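Local coordinates for protein dipeptidase AC. Metallo peptidase. MEROPS family M19 (Rhodobacter sphaeroides, PDB 3LY0) that probably hydrolyses dipeptides as a zinc-dependent metallodipeptidase, and here holds two zinc ions and a phosphinate mimic of L-Ala-D-Ala, at residues Gly182-Gly187 against Asn245-Gln250. Numbering follows the deposited sequence.
Sequences GSPDTG and NLTDRQ
The ring of Pro184 meets the turn that leads into helix 248-256, and its CG makes the nearest approaches. Pro184 CG lies 3.6 Å from Asn245 O and 3.8 Å from Gln250 OE1, while Thr247 CG2 packs 3.9 Å from Pro184 CG. No hydrogen bond crosses, and proline suits this, its ring carrying no donor and packing by van der Waals contact. Two of the three residues it meets, Thr247 and Gln250, form a capping box. Thr247, the N-cap residue, takes Gln250 N on OG1 at 3.1 Å, and Gln250 OE1 takes Thr247 N at 2.9 Å, in the amide plane and on a lone pair. Threonine suits this place because its two branches divide the work: with chi1 at 70°, OG1 turns to the helix start and CG2 is left for the proline. Glutamine is long enough to reach back to the N-cap residue. Within 182-187, Ser183 OG accepts from Asp185 N at 2.9 Å, an ST turn shaping the backbone around Pro184, which also packs on Glu215 of helix 215-224. Asparagine suits position 245 because its amide, turned away from the proline, can do both jobs: OD1 accepts from Asn235 N, and ND2 donates to the carbonyls of Thr240 and Phe269.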
loop_
_atom_site.group_PDB
_atom_site.type_symbol
_atom_site.label_atom_id
_atom_site.label_comp_id
_atom_site.label_asym_id
_atom_site.label_seq_id
_atom_site.Cartn_x
_atom_site.Cartn_y
_atom_site.Cartn_z
ATOM N N GLY A 182 -3.349 20.327 -0.792
ATOM C CA GLY A 182 -4.745 20.246 -0.432
ATOM C C GLY A 182 -5.000 19.359 0.765
ATOM O O GLY A 182 -4.207 18.475 1.076
ATOM N N SER A 183 -6.121 19.614 1.428
ATOM C CA SER A 183 -6.575 18.838 2.567
ATOM C C SER A 183 -7.111 17.490 2.092
ATOM O O SER A 183 -7.632 17.389 0.988
ATOM C CB SER A 183 -7.694 19.606 3.271
ATOM O OG SER A 183 -8.480 18.782 4.110
ATOM N N PRO A 184 -6.996 16.449 2.930
ATOM C CA PRO A 184 -7.619 15.162 2.594
ATOM C C PRO A 184 -9.147 15.203 2.700
ATOM O O PRO A 184 -9.806 14.227 2.360
ATOM C CB PRO A 184 -7.067 14.202 3.653
ATOM C CG PRO A 184 -6.032 14.931 4.394
ATOM C CD PRO A 184 -6.255 16.402 4.198
ATOM N N ASP A 185 -9.712 16.313 3.164
ATOM C CA ASP A 185 -11.168 16.421 3.292
ATOM C C ASP A 185 -11.771 16.861 1.968
ATOM O O ASP A 185 -12.155 18.018 1.790
ATOM C CB ASP A 185 -11.526 17.396 4.419
ATOM C CG ASP A 185 -13.002 17.389 4.757
ATOM O OD1 ASP A 185 -13.747 16.542 4.221
ATOM O OD2 ASP A 185 -13.422 18.242 5.570
ATOM N N THR A 186 -11.865 15.914 1.041
ATOM C CA THR A 186 -12.194 16.215 -0.346
ATOM C C THR A 186 -13.607 15.830 -0.768
ATOM O O THR A 186 -14.031 16.141 -1.885
ATOM C CB THR A 186 -11.202 15.528 -1.290
ATOM O OG1 THR A 186 -11.217 14.113 -1.036
ATOM C CG2 THR A 186 -9.802 16.052 -1.059
ATOM N N GLY A 187 -14.331 15.149 0.115
ATOM C CA GLY A 187 -15.680 14.715 -0.221
ATOM C C GLY A 187 -16.451 13.996 0.870
ATOM O O GLY A 187 -16.124 14.081 2.058
ATOM N N ASN A 245 -1.790 12.271 1.910
ATOM C CA ASN A 245 -1.116 12.128 3.201
ATOM C C ASN A 245 -2.035 12.315 4.413
ATOM O O ASN A 245 -3.217 12.654 4.267
ATOM C CB ASN A 245 0.113 13.040 3.244
ATOM C CG ASN A 245 1.246 12.519 2.377
ATOM O OD1 ASN A 245 1.276 11.334 2.024
ATOM N ND2 ASN A 245 2.187 13.387 2.046
ATOM N N LEU A 246 -1.488 12.061 5.598
ATOM C CA LEU A 246 -2.275 12.014 6.821
ATOM C C LEU A 246 -1.975 13.229 7.695
ATOM O O LEU A 246 -0.817 13.542 7.953
ATOM C CB LEU A 246 -1.946 10.732 7.598
ATOM C CG LEU A 246 -2.384 9.418 6.943
ATOM C CD1 LEU A 246 -1.650 8.242 7.560
ATOM C CD2 LEU A 246 -3.883 9.232 7.048
ATOM N N THR A 247 -3.021 13.891 8.171
ATOM C CA THR A 247 -2.830 15.032 9.073
ATOM C C THR A 247 -2.451 14.544 10.466
ATOM O O THR A 247 -2.607 13.360 10.794
ATOM C CB THR A 247 -4.104 15.871 9.203
ATOM O OG1 THR A 247 -5.093 15.125 9.928
ATOM C CG2 THR A 247 -4.657 16.236 7.830
ATOM N N ASP A 248 -1.947 15.455 11.291
ATOM C CA ASP A 248 -1.577 15.084 12.649
ATOM C C ASP A 248 -2.776 14.570 13.434
ATOM O O ASP A 248 -2.638 13.676 14.275
ATOM C CB ASP A 248 -0.909 16.258 13.378
ATOM C CG ASP A 248 0.520 16.499 12.915
ATOM O OD1 ASP A 248 1.047 15.708 12.105
ATOM O OD2 ASP A 248 1.117 17.495 13.370
ATOM N N ARG A 249 -3.953 15.121 13.149
ATOM C CA ARG A 249 -5.176 14.663 13.789
ATOM C C ARG A 249 -5.449 13.212 13.414
ATOM O O ARG A 249 -5.791 12.392 14.261
ATOM C CB ARG A 249 -6.365 15.538 13.399
ATOM C CG ARG A 249 -7.622 15.224 14.208
ATOM C CD ARG A 249 -8.849 15.915 13.654
ATOM N NE ARG A 249 -9.160 15.438 12.309
ATOM C CZ ARG A 249 -9.923 14.378 12.052
ATOM N NH1 ARG A 249 -10.469 13.693 13.048
ATOM N NH2 ARG A 249 -10.140 14.007 10.802
ATOM N N GLN A 250 -5.288 12.904 12.133
ATOM C CA GLN A 250 -5.457 11.528 11.679
ATOM C C GLN A 250 -4.410 10.595 12.303
ATOM O O GLN A 250 -4.715 9.479 12.734
ATOM C CB GLN A 250 -5.389 11.465 10.156
ATOM C CG GLN A 250 -6.592 12.067 9.456
ATOM C CD GLN A 250 -6.432 12.049 7.956
ATOM O OE1 GLN A 250 -5.499 12.634 7.423
ATOM N NE2 GLN A 250 -7.331 11.353 7.264
#